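Local structure of protein F2 like fibronectin-binding protein (Streptococcus pneumoniae, 5A0N) at residues W106-L117 and Y184-Y195. The protein is a pneumococcal surface adhesin whose thioester domain probably attaches the bacterium covalently to host molecules through an internal thioester bond. Numbering follows the deposited sequence.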
loop_
_atom_site.group_PDB
_atom_site.type_symbol
_atom_site.label_atom_id
_atom_site.label_comp_id
_atom_site.label_asym_id
_atom_site.label_seq_id
_atom_site.Cartn_x
_atom_site.Cartn_y
_atom_site.Cartn_z
ATOM N N TRP A 106 6.607 -7.883 9.172
ATOM C CA TRP A 106 7.559 -6.929 8.610
ATOM C C TRP A 106 8.205 -7.471 7.350
ATOM O O TRP A 106 8.366 -6.753 6.358
ATOM C CB TRP A 106 8.640 -6.611 9.633
ATOM C CG TRP A 106 9.828 -5.856 9.113
ATOM C CD1 TRP A 106 11.098 -6.328 9.032
ATOM C CD2 TRP A 106 9.869 -4.496 8.632
ATOM N NE1 TRP A 106 11.936 -5.360 8.557
ATOM C CE2 TRP A 106 11.216 -4.219 8.323
ATOM C CE3 TRP A 106 8.904 -3.486 8.440
ATOM C CZ2 TRP A 106 11.627 -2.991 7.856
ATOM C CZ3 TRP A 106 9.331 -2.281 7.986
ATOM C CH2 TRP A 106 10.672 -2.035 7.728
ATOM N N ASP A 107 8.564 -8.754 7.361
ATOM C CA ASP A 107 9.236 -9.357 6.218
ATOM C C ASP A 107 8.349 -9.275 4.970
ATOM O O ASP A 107 8.782 -8.816 3.911
ATOM C CB ASP A 107 9.634 -10.812 6.514
ATOM C CG ASP A 107 10.563 -11.390 5.464
ATOM O OD1 ASP A 107 11.429 -10.670 4.940
ATOM O OD2 ASP A 107 10.445 -12.586 5.139
ATOM N N THR A 108 7.085 -9.670 5.110
ATOM C CA THR A 108 6.228 -9.659 3.932
ATOM C C THR A 108 5.879 -8.246 3.461
ATOM O O THR A 108 5.929 -7.997 2.271
ATOM C CB THR A 108 4.954 -10.524 4.092
ATOM O OG1 THR A 108 4.134 -9.998 5.134
ATOM C CG2 THR A 108 5.327 -11.974 4.375
ATOM N N PHE A 109 5.569 -7.345 4.389
ATOM C CA PHE A 109 5.256 -5.980 3.985
ATOM C C PHE A 109 6.466 -5.314 3.354
ATOM O O PHE A 109 6.379 -4.670 2.308
ATOM C CB PHE A 109 4.762 -5.114 5.161
ATOM C CG PHE A 109 4.826 -3.662 4.822
ATOM C CD1 PHE A 109 3.884 -3.122 3.952
ATOM C CD2 PHE A 109 5.863 -2.877 5.239
ATOM C CE1 PHE A 109 4.017 -1.830 3.481
ATOM C CE2 PHE A 109 5.970 -1.580 4.803
ATOM C CZ PHE A 109 5.039 -1.053 3.927
ATOM N N SER A 110 7.624 -5.434 3.986
ATOM C CA SER A 110 8.790 -4.737 3.478
ATOM C C SER A 110 9.219 -5.307 2.132
ATOM O O SER A 110 9.654 -4.556 1.246
ATOM C CB SER A 110 9.935 -4.740 4.497
ATOM O OG SER A 110 10.417 -6.048 4.761
ATOM N N ARG A 111 9.094 -6.621 1.943
ATOM C CA ARG A 111 9.381 -7.233 0.644
ATOM C C ARG A 111 8.382 -6.813 -0.449
ATOM O O ARG A 111 8.777 -6.447 -1.550
ATOM C CB ARG A 111 9.385 -8.753 0.769
ATOM C CG ARG A 111 10.636 -9.274 1.445
ATOM C CD ARG A 111 10.599 -10.793 1.673
ATOM N NE ARG A 111 11.900 -11.265 2.145
ATOM C CZ ARG A 111 12.956 -11.358 1.360
ATOM N NH1 ARG A 111 12.863 -11.290 0.036
ATOM N NH2 ARG A 111 14.129 -11.593 1.896
ATOM N N LEU A 112 7.101 -6.882 -0.141
ATOM C CA LEU A 112 6.090 -6.632 -1.149
ATOM C C LEU A 112 6.111 -5.150 -1.579
ATOM O O LEU A 112 6.022 -4.850 -2.771
ATOM C CB LEU A 112 4.718 -7.047 -0.622
ATOM C CG LEU A 112 4.500 -8.568 -0.576
ATOM C CD1 LEU A 112 3.344 -8.922 0.324
ATOM C CD2 LEU A 112 4.322 -9.122 -1.971
ATOM N N SER A 113 6.207 -4.238 -0.621
ATOM C CA SER A 113 6.316 -2.828 -0.961
ATOM C C SER A 113 7.578 -2.542 -1.762
ATOM O O SER A 113 7.536 -1.751 -2.725
ATOM C CB SER A 113 6.164 -1.954 0.274
ATOM O OG SER A 113 7.197 -2.186 1.212
ATOM N N TYR A 114 8.689 -3.194 -1.422
ATOM C CA TYR A 114 9.902 -3.039 -2.221
ATOM C C TYR A 114 9.734 -3.598 -3.629
ATOM O O TYR A 114 10.301 -3.059 -4.583
ATOM C CB TYR A 114 11.069 -3.714 -1.500
ATOM C CG TYR A 114 12.394 -3.698 -2.221
ATOM C CD1 TYR A 114 13.129 -2.539 -2.358
ATOM C CD2 TYR A 114 12.917 -4.859 -2.755
ATOM C CE1 TYR A 114 14.372 -2.553 -2.996
ATOM C CE2 TYR A 114 14.124 -4.876 -3.382
ATOM C CZ TYR A 114 14.870 -3.740 -3.481
ATOM O OH TYR A 114 16.084 -3.831 -4.120
ATOM N N MET A 115 8.958 -4.652 -3.781
ATOM C CA MET A 115 8.736 -5.161 -5.110
ATOM C C MET A 115 7.961 -4.153 -5.985
ATOM O O MET A 115 8.220 -4.069 -7.174
ATOM C CB MET A 115 8.058 -6.522 -5.037
ATOM C CG MET A 115 8.932 -7.590 -4.394
ATOM S SD MET A 115 8.044 -9.066 -3.831
ATOM C CE MET A 115 7.942 -10.024 -5.354
ATOM N N TYR A 116 7.087 -3.335 -5.392
ATOM C CA TYR A 116 6.456 -2.266 -6.115
ATOM C C TYR A 116 7.455 -1.146 -6.420
ATOM O O TYR A 116 7.490 -0.617 -7.548
ATOM C CB TYR A 116 5.235 -1.698 -5.341
ATOM C CG TYR A 116 4.482 -0.697 -6.168
ATOM C CD1 TYR A 116 3.666 -1.115 -7.176
ATOM C CD2 TYR A 116 4.682 0.648 -5.988
ATOM C CE1 TYR A 116 3.044 -0.219 -8.034
ATOM C CE2 TYR A 116 4.095 1.570 -6.840
ATOM C CZ TYR A 116 3.261 1.130 -7.854
ATOM O OH TYR A 116 2.677 2.094 -8.693
ATOM N N LEU A 117 8.249 -0.743 -5.429
ATOM C CA LEU A 117 9.212 0.336 -5.621
ATOM C C LEU A 117 10.274 0.020 -6.664
ATOM O O LEU A 117 10.614 0.881 -7.476
ATOM C CB LEU A 117 9.919 0.647 -4.291
ATOM C CG LEU A 117 10.948 1.773 -4.301
ATOM C CD1 LEU A 117 10.287 3.154 -4.403
ATOM C CD2 LEU A 117 11.844 1.722 -3.072
ATOM N N TYR A 184 10.533 -14.403 -1.658
ATOM C CA TYR A 184 11.654 -14.622 -0.759
ATOM C C TYR A 184 12.978 -14.721 -1.518
ATOM O O TYR A 184 14.030 -14.899 -0.911
ATOM C CB TYR A 184 11.376 -15.885 0.058
ATOM C CG TYR A 184 10.093 -15.812 0.861
ATOM C CD1 TYR A 184 9.950 -14.874 1.877
ATOM C CD2 TYR A 184 9.015 -16.663 0.602
ATOM C CE1 TYR A 184 8.793 -14.785 2.630
ATOM C CE2 TYR A 184 7.837 -16.567 1.351
ATOM C CZ TYR A 184 7.737 -15.627 2.370
ATOM O OH TYR A 184 6.597 -15.519 3.149
ATOM N N ASN A 185 12.961 -14.535 -2.842
ATOM C CA ASN A 185 14.138 -14.812 -3.678
ATOM C C ASN A 185 14.926 -13.524 -4.047
ATOM O O ASN A 185 15.272 -13.301 -5.207
ATOM C CB ASN A 185 13.729 -15.629 -4.928
ATOM C CG ASN A 185 13.362 -17.076 -4.595
ATOM O OD1 ASN A 185 13.850 -17.622 -3.615
ATOM N ND2 ASN A 185 12.536 -17.705 -5.429
ATOM N N PHE A 186 15.192 -12.686 -3.039
ATOM C CA PHE A 186 16.023 -11.496 -3.164
ATOM C C PHE A 186 16.311 -10.983 -1.753
ATOM O O PHE A 186 15.593 -11.293 -0.800
ATOM C CB PHE A 186 15.384 -10.410 -4.045
ATOM C CG PHE A 186 14.049 -9.940 -3.549
ATOM C CD1 PHE A 186 13.954 -8.881 -2.647
ATOM C CD2 PHE A 186 12.876 -10.560 -3.984
ATOM C CE1 PHE A 186 12.699 -8.472 -2.188
ATOM C CE2 PHE A 186 11.649 -10.139 -3.529
ATOM C CZ PHE A 186 11.563 -9.120 -2.626
ATOM N N THR A 187 17.330 -10.140 -1.641
ATOM C CA THR A 187 17.639 -9.482 -0.391
ATOM C C THR A 187 17.091 -8.062 -0.447
ATOM O O THR A 187 17.250 -7.363 -1.445
ATOM C CB THR A 187 19.147 -9.466 -0.169
ATOM O OG1 THR A 187 19.586 -10.816 -0.019
ATOM C CG2 THR A 187 19.546 -8.664 1.067
ATOM N N VAL A 188 16.433 -7.635 0.624
ATOM C CA VAL A 188 15.922 -6.276 0.731
ATOM C C VAL A 188 17.058 -5.401 1.265
ATOM O O VAL A 188 17.599 -5.686 2.326
ATOM C CB VAL A 188 14.724 -6.185 1.696
ATOM C CG1 VAL A 188 14.243 -4.745 1.843
ATOM C CG2 VAL A 188 13.582 -7.084 1.241
ATOM N N PRO A 189 17.413 -4.311 0.558
ATOM C CA PRO A 189 18.535 -3.463 0.961
ATOM C C PRO A 189 18.108 -2.400 1.984
ATOM O O PRO A 189 18.046 -1.198 1.690
ATOM C CB PRO A 189 18.987 -2.847 -0.365
ATOM C CG PRO A 189 17.693 -2.676 -1.111
ATOM C CD PRO A 189 16.911 -3.920 -0.776
ATOM N N TYR A 190 17.760 -2.845 3.182
ATOM C CA TYR A 190 17.207 -1.958 4.196
ATOM C C TYR A 190 18.037 -0.689 4.450
ATOM O O TYR A 190 17.476 0.381 4.674
ATOM C CB TYR A 190 17.034 -2.731 5.537
ATOM C CG TYR A 190 15.958 -3.789 5.471
ATOM C CD1 TYR A 190 14.622 -3.429 5.491
ATOM C CD2 TYR A 190 16.259 -5.139 5.401
ATOM C CE1 TYR A 190 13.622 -4.363 5.396
ATOM C CE2 TYR A 190 15.253 -6.088 5.302
ATOM C CZ TYR A 190 13.934 -5.701 5.293
ATOM O OH TYR A 190 12.964 -6.664 5.175
ATOM N N GLU A 191 19.365 -0.799 4.431
ATOM C CA GLU A 191 20.210 0.339 4.750
ATOM C C GLU A 191 20.056 1.460 3.707
ATOM O O GLU A 191 20.414 2.601 3.986
ATOM C CB GLU A 191 21.672 -0.089 4.883
ATOM C CG GLU A 191 22.327 -0.489 3.567
ATOM N N ASN A 192 19.526 1.135 2.520
ATOM C CA ASN A 192 19.335 2.089 1.446
ATOM C C ASN A 192 17.907 2.581 1.281
ATOM O O ASN A 192 17.621 3.366 0.364
ATOM C CB ASN A 192 19.853 1.522 0.133
ATOM C CG ASN A 192 21.361 1.336 0.151
ATOM O OD1 ASN A 192 22.100 2.037 0.863
ATOM N ND2 ASN A 192 21.838 0.439 -0.672
ATOM N N LEU A 193 17.025 2.104 2.153
ATOM C CA LEU A 193 15.589 2.381 2.051
ATOM C C LEU A 193 15.096 3.115 3.293
ATOM O O LEU A 193 15.620 2.937 4.407
ATOM C CB LEU A 193 14.824 1.027 1.961
ATOM C CG LEU A 193 15.084 0.229 0.696
ATOM C CD1 LEU A 193 14.579 -1.191 0.848
ATOM C CD2 LEU A 193 14.434 0.884 -0.510
ATOM N N GLU A 194 14.063 3.923 3.088
ATOM C CA GLU A 194 13.290 4.490 4.163
ATOM C C GLU A 194 11.892 3.982 4.090
ATOM O O GLU A 194 11.146 4.341 3.176
ATOM C CB GLU A 194 13.329 6.010 4.168
ATOM C CG GLU A 194 12.613 6.609 5.365
ATOM C CD GLU A 194 12.229 8.047 5.258
ATOM O OE1 GLU A 194 12.813 8.749 4.448
ATOM O OE2 GLU A 194 11.366 8.470 6.039
ATOM N N TYR A 195 11.509 3.154 5.053
ATOM C CA TYR A 195 10.119 2.762 5.237
ATOM C C TYR A 195 9.416 3.798 6.104
ATOM O O TYR A 195 10.028 4.367 7.021
ATOM C CB TYR A 195 10.036 1.345 5.848
ATOM C CG TYR A 195 10.410 0.266 4.863
ATOM C CD1 TYR A 195 9.467 -0.301 4.014
ATOM C CD2 TYR A 195 11.725 -0.200 4.750
ATOM C CE1 TYR A 195 9.810 -1.260 3.076
ATOM C CE2 TYR A 195 12.075 -1.159 3.825
ATOM C CZ TYR A 195 11.117 -1.709 3.009
ATOM O OH TYR A 195 11.472 -2.680 2.109
HETATM O O HOH W 1 13.588 -9.181 5.045
HETATM O O HOH W 2 16.804 -6.634 -4.123
#
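R111 and F186 are a worked example of a helical arginine fastening a passing loop. R111 NH1 and NH2 both grip the carbonyl oxygen of F186, with NH1 2.9 Å from F186 O and NH2 nearly in line with the C=O bond (168°). That oxygen lies in the guanidinium plane, while NE turns back along the helix to a salt bridge with D107 (NE to OD1, 2.9 Å). NH1 also sits over the F186 ring, a cation-pi contact: chi1 of 59° sets F186 CG between its backbone N and carbonyl carbon and brings one ring face under NH1. NH1 also bonds to L183 O, and Y184 CA and V188 CG2 lie over opposite faces of the guanidinium.

Hydroxyls make the second set of polar links. Y195 OH donates to S110 O (2.8 Å) from above the carbonyl plane, on the face opposite the helical N-H of Y114. Y190 OH lies 2.7 Å from S110 OG, and one water joins Y190 OH to D107 OD1; another links Y114 OH with T187 O.

Apolar packing adds to this. In an aromatic cluster, W106 turns its edge to the face of Y195 (planes at 67°), and its five-membered ring lies near parallel to the Y190 ring but slid aside, barely overlapping it. In the conformer described, M115 SD lies at the edge of the F186 ring, a Met-aromatic contact, whereas P189 CD meets the Y114 ring obliquely (CD to CZ, 3.4 Å), as does L193.

The loop and the start of strand 193-200 together lie against helix 105-118, in the helical insertion. F109 and L112 pack on helix 132-152, and L193 and Y195 on strand 211-216.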